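Local coordinates for protein TetR family transcription regulator (Marinobacter aquaeolei, PDB 3PAS) that probably binds DNA as a TetR-family transcription regulator, pairing a helix-turn-helix region with an all-helical C-terminal part, at residues L56-F60 and Y105-T110; V63-V67 and L102-H106. All blocks are in the same frame, centred on the assembly; numbering follows the deposited sequence.

Contact 1: L56-F60 and Y105-T110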
ATOM      1  N   LEU B  56     -22.566   0.416  -8.750  1.00 22.53           N
ATOM      2  CA  LEU B  56     -21.132   0.401  -8.381  1.00 24.80           C
ATOM      3  C   LEU B  56     -20.360   1.564  -9.024  1.00 25.47           C
ATOM      4  O   LEU B  56     -19.542   2.203  -8.375  1.00 24.37           O
ATOM      5  CB  LEU B  56     -20.510  -0.929  -8.762  1.00 23.09           C
ATOM      6  CG  LEU B  56     -20.987  -2.210  -8.084  1.00 26.36           C
ATOM      7  CD1 LEU B  56     -20.177  -3.439  -8.570  1.00 25.93           C
ATOM      8  CD2 LEU B  56     -21.021  -2.173  -6.522  1.00 23.65           C
ATOM      9  N   LEU B  57     -20.613   1.848 -10.301  1.00 21.77           N
ATOM     10  CA  LEU B  57     -19.986   2.949 -10.992  1.00 24.90           C
ATOM     11  C   LEU B  57     -20.409   4.288 -10.403  1.00 26.30           C
ATOM     12  O   LEU B  57     -19.551   5.127 -10.140  1.00 23.03           O
ATOM     13  CB  LEU B  57     -20.310   2.946 -12.490  1.00 26.30           C
ATOM     14  CG  LEU B  57     -19.531   3.922 -13.381  1.00 29.04           C
ATOM     15  CD1 LEU B  57     -17.979   3.882 -13.122  1.00 27.14           C
ATOM     16  CD2 LEU B  57     -19.878   3.608 -14.840  1.00 36.43           C
ATOM     17  N   ALA B  58     -21.715   4.500 -10.238  1.00 22.25           N
ATOM     18  CA  ALA B  58     -22.250   5.735  -9.639  1.00 20.77           C
ATOM     19  C   ALA B  58     -21.647   5.967  -8.239  1.00 18.98           C
ATOM     20  O   ALA B  58     -21.390   7.105  -7.825  1.00 19.92           O
ATOM     21  CB  ALA B  58     -23.823   5.707  -9.586  1.00 20.92           C
ATOM     22  N   THR B  59     -21.480   4.887  -7.495  1.00 18.94           N
ATOM     23  CA  THR B  59     -20.906   4.936  -6.157  1.00 22.51           C
ATOM     24  C   THR B  59     -19.439   5.349  -6.256  1.00 24.34           C
ATOM     25  O   THR B  59     -18.953   6.138  -5.446  1.00 21.45           O
ATOM     26  CB  THR B  59     -21.067   3.576  -5.374  1.00 20.68           C
ATOM     27  OG1 THR B  59     -22.473   3.264  -5.219  1.00 19.65           O
ATOM     28  CG2 THR B  59     -20.487   3.683  -3.932  1.00 16.64           C
ATOM     29  N   PHE B  60     -18.726   4.801  -7.233  1.00 25.92           N
ATOM     30  CA  PHE B  60     -17.330   5.171  -7.420  1.00 25.94           C
ATOM     31  C   PHE B  60     -17.230   6.686  -7.703  1.00 27.91           C
ATOM     32  O   PHE B  60     -16.401   7.397  -7.098  1.00 24.04           O
ATOM     33  CB  PHE B  60     -16.672   4.363  -8.512  1.00 26.07           C
ATOM     34  CG  PHE B  60     -15.230   4.708  -8.714  1.00 26.22           C
ATOM     35  CD1 PHE B  60     -14.319   4.338  -7.795  1.00 19.94           C
ATOM     36  CD2 PHE B  60     -14.837   5.481  -9.778  1.00 25.26           C
ATOM     37  CE1 PHE B  60     -12.958   4.671  -7.954  1.00 30.35           C
ATOM     38  CE2 PHE B  60     -13.498   5.795  -9.954  1.00 33.49           C
ATOM     39  CZ  PHE B  60     -12.582   5.408  -9.051  1.00 25.91           C
ATOM     40  N   TYR B 105     -13.610   1.971  -0.426  1.00 23.44           N
ATOM     41  CA  TYR B 105     -14.411   1.817  -1.667  1.00 22.02           C
ATOM     42  C   TYR B 105     -13.568   2.217  -2.899  1.00 25.54           C
ATOM     43  O   TYR B 105     -13.470   1.466  -3.869  1.00 22.09           O
ATOM     44  CB  TYR B 105     -15.750   2.569  -1.634  1.00 23.26           C
ATOM     45  CG  TYR B 105     -16.605   2.153  -2.814  1.00 21.44           C
ATOM     46  CD1 TYR B 105     -17.413   1.042  -2.727  1.00 25.50           C
ATOM     47  CD2 TYR B 105     -16.454   2.757  -4.055  1.00 23.47           C
ATOM     48  CE1 TYR B 105     -18.187   0.609  -3.823  1.00 18.40           C
ATOM     49  CE2 TYR B 105     -17.189   2.330  -5.163  1.00 26.32           C
ATOM     50  CZ  TYR B 105     -18.060   1.246  -5.026  1.00 28.91           C
ATOM     51  OH  TYR B 105     -18.803   0.790  -6.086  1.00 23.51           O
ATOM     52  N   HIS B 106     -12.945   3.392  -2.856  1.00 21.01           N
ATOM     53  CA  HIS B 106     -12.076   3.820  -3.949  1.00 24.79           C
ATOM     54  C   HIS B 106     -10.966   2.771  -4.301  1.00 26.46           C
ATOM     55  O   HIS B 106     -10.779   2.395  -5.465  1.00 26.07           O
ATOM     56  CB  HIS B 106     -11.432   5.185  -3.609  1.00 24.00           C
ATOM     57  CG  HIS B 106     -10.563   5.699  -4.710  1.00 28.64           C
ATOM     58  ND1 HIS B 106      -9.236   5.334  -4.832  1.00 28.62           N
ATOM     59  CD2 HIS B 106     -10.854   6.457  -5.790  1.00 25.68           C
ATOM     60  CE1 HIS B 106      -8.747   5.860  -5.935  1.00 31.02           C
ATOM     61  NE2 HIS B 106      -9.699   6.567  -6.521  1.00 31.16           N
ATOM     62  N   GLU B 107     -10.260   2.317  -3.275  1.00 28.34           N
ATOM     63  CA  GLU B 107      -9.207   1.292  -3.392  1.00 30.45           C
ATOM     64  C   GLU B 107      -9.769  -0.048  -3.923  1.00 31.99           C
ATOM     65  O   GLU B 107      -9.225  -0.624  -4.857  1.00 33.28           O
ATOM     66  CB  GLU B 107      -8.572   1.082  -2.012  1.00 28.72           C
ATOM     67  CG  GLU B 107      -7.400   0.049  -1.914  1.00 34.08           C
ATOM     68  CD  GLU B 107      -6.106   0.557  -2.529  1.00 37.71           C
ATOM     69  OE1 GLU B 107      -6.086   1.706  -3.042  1.00 35.31           O
ATOM     70  OE2 GLU B 107      -5.107  -0.217  -2.518  1.00 37.96           O
ATOM     71  N   THR B 108     -10.853  -0.536  -3.342  1.00 27.37           N
ATOM     72  CA  THR B 108     -11.439  -1.785  -3.813  1.00 29.45           C
ATOM     73  C   THR B 108     -11.829  -1.672  -5.289  1.00 31.23           C
ATOM     74  O   THR B 108     -11.516  -2.570  -6.084  1.00 32.57           O
ATOM     75  CB  THR B 108     -12.699  -2.202  -3.013  1.00 27.12           C
ATOM     76  OG1 THR B 108     -12.351  -2.367  -1.641  1.00 33.04           O
ATOM     77  CG2 THR B 108     -13.227  -3.563  -3.530  1.00 36.49           C
ATOM     78  N   PHE B 109     -12.490  -0.567  -5.664  1.00 29.01           N
ATOM     79  CA  PHE B 109     -12.942  -0.374  -7.040  1.00 28.85           C
ATOM     80  C   PHE B 109     -11.792  -0.240  -8.012  1.00 32.57           C
ATOM     81  O   PHE B 109     -11.782  -0.915  -9.073  1.00 28.89           O
ATOM     82  CB  PHE B 109     -13.829   0.865  -7.168  1.00 30.65           C
ATOM     83  CG  PHE B 109     -14.568   0.980  -8.490  1.00 27.07           C
ATOM     84  CD1 PHE B 109     -13.951   1.496  -9.614  1.00 27.08           C
ATOM     85  CD2 PHE B 109     -15.910   0.615  -8.587  1.00 30.96           C
ATOM     86  CE1 PHE B 109     -14.621   1.609 -10.830  1.00 32.28           C
ATOM     87  CE2 PHE B 109     -16.599   0.726  -9.815  1.00 27.22           C
ATOM     88  CZ  PHE B 109     -15.945   1.228 -10.934  1.00 27.09           C
ATOM     89  N   THR B 110     -10.830   0.641  -7.695  1.00 31.22           N
ATOM     90  CA  THR B 110      -9.697   0.862  -8.620  1.00 32.17           C
ATOM     91  C   THR B 110      -8.853  -0.392  -8.815  1.00 33.17           C
ATOM     92  O   THR B 110      -8.221  -0.523  -9.847  1.00 39.06           O
ATOM     93  CB  THR B 110      -8.733   2.067  -8.225  1.00 28.28           C
ATOM     94  OG1 THR B 110      -8.137   1.788  -6.971  1.00 34.64           O
ATOM     95  CG2 THR B 110      -9.462   3.379  -8.160  1.00 28.92           C
TER

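Contact 2: V63-V67 and L102-H106. With ACT (acetate ion), chain M.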
ATOM      1  N   VAL B  63     -18.026   8.697  -4.510  1.00 26.76           N
ATOM      2  CA  VAL B  63     -16.905   8.653  -3.568  1.00 25.11           C
ATOM      3  C   VAL B  63     -15.766   9.584  -4.089  1.00 26.70           C
ATOM      4  O   VAL B  63     -15.284  10.481  -3.388  1.00 25.21           O
ATOM      5  CB  VAL B  63     -16.447   7.192  -3.364  1.00 26.13           C
ATOM      6  CG1 VAL B  63     -15.108   7.148  -2.684  1.00 30.90           C
ATOM      7  CG2 VAL B  63     -17.535   6.353  -2.575  1.00 21.02           C
ATOM      8  N   SER B  64     -15.403   9.397  -5.348  1.00 24.88           N
ATOM      9  CA  SER B  64     -14.362  10.180  -6.003  1.00 26.22           C
ATOM     10  C   SER B  64     -14.706  11.676  -6.035  1.00 27.56           C
ATOM     11  O   SER B  64     -13.861  12.528  -5.724  1.00 27.29           O
ATOM     12  CB  SER B  64     -14.108   9.660  -7.427  1.00 26.81           C
ATOM     13  OG  SER B  64     -13.743   8.291  -7.417  1.00 26.71           O
ATOM     14  N   ASP B  65     -15.928  12.013  -6.403  1.00 28.65           N
ATOM     15  CA  ASP B  65     -16.341  13.424  -6.408  1.00 28.50           C
ATOM     16  C   ASP B  65     -16.293  14.097  -5.048  1.00 29.14           C
ATOM     17  O   ASP B  65     -15.819  15.232  -4.927  1.00 28.77           O
ATOM     18  CB  ASP B  65     -17.713  13.596  -7.015  1.00 27.99           C
ATOM     19  CG  ASP B  65     -17.721  13.231  -8.495  1.00 31.39           C
ATOM     20  OD1 ASP B  65     -16.615  13.016  -9.049  1.00 42.89           O
ATOM     21  OD2 ASP B  65     -18.803  13.127  -9.069  1.00 38.48           O
ATOM     22  N   GLN B  66     -16.815  13.430  -4.033  1.00 28.30           N
ATOM     23  CA  GLN B  66     -16.739  13.944  -2.675  1.00 30.07           C
ATOM     24  C   GLN B  66     -15.302  14.274  -2.290  1.00 30.62           C
ATOM     25  O   GLN B  66     -15.028  15.373  -1.776  1.00 28.95           O
ATOM     26  CB  GLN B  66     -17.238  12.896  -1.680  1.00 30.77           C
ATOM     27  CG  GLN B  66     -18.707  12.931  -1.612  1.00 41.58           C
ATOM     28  CD  GLN B  66     -19.155  12.230  -0.444  1.00 53.28           C
ATOM     29  OE1 GLN B  66     -19.059  12.755   0.671  1.00 48.93           O
ATOM     30  NE2 GLN B  66     -19.640  11.002  -0.648  1.00 44.54           N
ATOM     31  N   VAL B  67     -14.416  13.300  -2.484  1.00 27.09           N
ATOM     32  CA  VAL B  67     -13.024  13.471  -2.125  1.00 29.04           C
ATOM     33  C   VAL B  67     -12.283  14.479  -2.996  1.00 24.51           C
ATOM     34  O   VAL B  67     -11.574  15.326  -2.462  1.00 22.64           O
ATOM     35  CB  VAL B  67     -12.241  12.139  -2.099  1.00 28.29           C
ATOM     36  CG1 VAL B  67     -10.762  12.401  -1.918  1.00 32.16           C
ATOM     37  CG2 VAL B  67     -12.788  11.223  -0.973  1.00 31.94           C
ATOM     38  N   LEU B 102     -14.837   5.520   2.484  1.00 21.54           N
ATOM     39  CA  LEU B 102     -14.716   6.176   1.178  1.00 21.39           C
ATOM     40  C   LEU B 102     -13.377   5.789   0.529  1.00 23.74           C
ATOM     41  O   LEU B 102     -13.311   5.435  -0.648  1.00 19.75           O
ATOM     42  CB  LEU B 102     -14.774   7.693   1.336  1.00 21.82           C
ATOM     43  CG  LEU B 102     -16.056   8.385   1.790  1.00 24.45           C
ATOM     44  CD1 LEU B 102     -15.712   9.921   1.900  1.00 24.87           C
ATOM     45  CD2 LEU B 102     -17.267   8.111   0.783  1.00 21.41           C
ATOM     46  N   PHE B 103     -12.292   5.880   1.280  1.00 24.06           N
ATOM     47  CA  PHE B 103     -10.988   5.431   0.786  1.00 23.15           C
ATOM     48  C   PHE B 103     -11.005   3.928   0.421  1.00 23.73           C
ATOM     49  O   PHE B 103     -10.414   3.524  -0.575  1.00 23.51           O
ATOM     50  CB  PHE B 103      -9.910   5.591   1.874  1.00 27.64           C
ATOM     51  CG  PHE B 103      -9.361   6.992   2.050  1.00 29.60           C
ATOM     52  CD1 PHE B 103     -10.064   8.115   1.654  1.00 28.70           C
ATOM     53  CD2 PHE B 103      -8.120   7.172   2.692  1.00 27.90           C
ATOM     54  CE1 PHE B 103      -9.542   9.406   1.857  1.00 33.35           C
ATOM     55  CE2 PHE B 103      -7.607   8.438   2.872  1.00 26.76           C
ATOM     56  CZ  PHE B 103      -8.337   9.558   2.452  1.00 28.98           C
ATOM     57  N   ARG B 104     -11.623   3.105   1.261  1.00 22.81           N
ATOM     58  CA  ARG B 104     -11.650   1.648   0.996  1.00 26.19           C
ATOM     59  C   ARG B 104     -12.455   1.325  -0.276  1.00 25.55           C
ATOM     60  O   ARG B 104     -12.011   0.516  -1.107  1.00 25.66           O
ATOM     61  CB  ARG B 104     -12.211   0.924   2.195  1.00 27.77           C
ATOM     62  CG  ARG B 104     -12.206  -0.564   2.083  1.00 39.94           C
ATOM     63  CD  ARG B 104     -12.030  -1.177   3.462  1.00 53.21           C
ATOM     64  NE  ARG B 104     -11.085  -2.272   3.353  1.00 67.75           N
ATOM     65  CZ  ARG B 104      -9.777  -2.124   3.124  1.00 77.15           C
ATOM     66  NH1 ARG B 104      -9.227  -0.913   2.975  1.00 80.97           N
ATOM     67  NH2 ARG B 104      -9.008  -3.202   3.033  1.00 78.89           N
ATOM     68  N   TYR B 105     -13.610   1.971  -0.426  1.00 23.44           N
ATOM     69  CA  TYR B 105     -14.411   1.817  -1.667  1.00 22.02           C
ATOM     70  C   TYR B 105     -13.568   2.217  -2.899  1.00 25.54           C
ATOM     71  O   TYR B 105     -13.470   1.466  -3.869  1.00 22.09           O
ATOM     72  CB  TYR B 105     -15.750   2.569  -1.634  1.00 23.26           C
ATOM     73  CG  TYR B 105     -16.605   2.153  -2.814  1.00 21.44           C
ATOM     74  CD1 TYR B 105     -17.413   1.042  -2.727  1.00 25.50           C
ATOM     75  CD2 TYR B 105     -16.454   2.757  -4.055  1.00 23.47           C
ATOM     76  CE1 TYR B 105     -18.187   0.609  -3.823  1.00 18.40           C
ATOM     77  CE2 TYR B 105     -17.189   2.330  -5.163  1.00 26.32           C
ATOM     78  CZ  TYR B 105     -18.060   1.246  -5.026  1.00 28.91           C
ATOM     79  OH  TYR B 105     -18.803   0.790  -6.086  1.00 23.51           O
ATOM     80  N   HIS B 106     -12.945   3.392  -2.856  1.00 21.01           N
ATOM     81  CA  HIS B 106     -12.076   3.820  -3.949  1.00 24.79           C
ATOM     82  C   HIS B 106     -10.966   2.771  -4.301  1.00 26.46           C
ATOM     83  O   HIS B 106     -10.779   2.395  -5.465  1.00 26.07           O
ATOM     84  CB  HIS B 106     -11.432   5.185  -3.609  1.00 24.00           C
ATOM     85  CG  HIS B 106     -10.563   5.699  -4.710  1.00 28.64           C
ATOM     86  ND1 HIS B 106      -9.236   5.334  -4.832  1.00 28.62           N
ATOM     87  CD2 HIS B 106     -10.854   6.457  -5.790  1.00 25.68           C
ATOM     88  CE1 HIS B 106      -8.747   5.860  -5.935  1.00 31.02           C
ATOM     89  NE2 HIS B 106      -9.699   6.567  -6.521  1.00 31.16           N
TER
HETATM   90  C   ACT M 206      -8.360   2.670   5.093  1.00 66.00           C
HETATM   91  O   ACT M 206      -7.986   2.225   6.202  1.00 66.34           O
HETATM   92  OXT ACT M 206      -9.143   1.933   4.461  1.00 65.77           O
HETATM   93  CH3 ACT M 206      -7.889   3.988   4.552  1.00 63.99           C

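Contact 1: L56-F60 and Y105-T110
The backbone carbonyl oxygen L56 O is gripped twice: by F60 N of its own helix and, across the contact, by the phenol of Y105, whose OH donates to L56 O at 2.8 Å. The hydroxyl comes in well to the side of the carbonyl, at a C=O...O angle of 110°, consistent with its sharing the oxygen with F60 N. T59 CG2 makes a CH-pi contact over one face of the Y105 ring, 3.7 Å from its centroid, while T59 OG1 turns back to L55 O. F60 is the knob of the interface, set among Y105, H106, F109 and T110. With CG anti to the backbone N (chi1 -179°), its ring reaches across to form an offset stack on F109, centroids 4.3 Å apart and planes at 18°. F60 CB also sits almost squarely over the F109 ring, 3.7 Å from its centroid. Farther out, F60 CE1 approaches H106 CD2 at 3.5 Å, and the two rings, though nearly parallel, barely overlap. L57 CD1 reaches F109 CZ at 4.0 Å. Replacing F109 by an alanine is likely to leave one face of the F60 ring without its stacking partner and a gap beside L57 CD1. Aromatic rings thus carry most of the apolar packing in this buried helix crossing, and one phenol bond ties it to a backbone carbonyl.

Contact 2: V63-V67 and L102-H106
Two helices of the all-helical TetR fold, 52-76 and 100-110, cross here near the centre of the chain; the axes of the short segments approach to 10.0 Å, their N-to-C directions 130° apart. V63 fills the crossing. Its CG1, anti to the backbone N (chi1 166°), is directed at the backbone of the other helix and meets L102 O at 3.2 Å, whereas CG2 packs against L102 CD2 at 3.8 Å and also touches Y105 CD2. L102 answers with both branches: CD2 touches V63 CG2 and, from a roughly perpendicular direction, Q66 NE2 at 4.0 Å, and CD1 meets V67 CG2 at 4.3 Å. On the side of H106, S64 OG lies at the edge of the imidazole, in its plane, 3.8 Å from CD2. That hydroxyl is hydrogen-bonded to F60 O and N123 ND2, and its approach to the ring is no more than a van der Waals contact. I95 of helix 81-98 adds to the apolar surroundings of L102, and L92 to those of V67. On the outer side of helix 100-110, R104 NH1 makes a weak bond to an acetate, probably a crystallisation solute. The two segments are therefore joined mainly by van der Waals packing of V63, L102 and V67, the S64 hydroxyl finding its bonds outside them.

In the fold
Both contacts join helix 52-76 to helix 100-110, and their centres are 7 Å apart, so they form successive levels of one helix crossing. Y105 and H106 serve both. Contact 1 is the more buried and the richer in aromatic rings, and it has the only hydrogen bond between the segments of either contact; I119 and N123 of helix 117-126 add to its surroundings. Contact 2, closer to the centre of the chain but only partly buried, is mainly aliphatic and borders helix 81-98. Helix 5-24 touches both, through T59 and Y105 in contact 1 and V63 in contact 2. Since helix 52-76 follows the predicted helix-turn-helix, the paired contacts probably couple the DNA-binding part to the C-terminal helices.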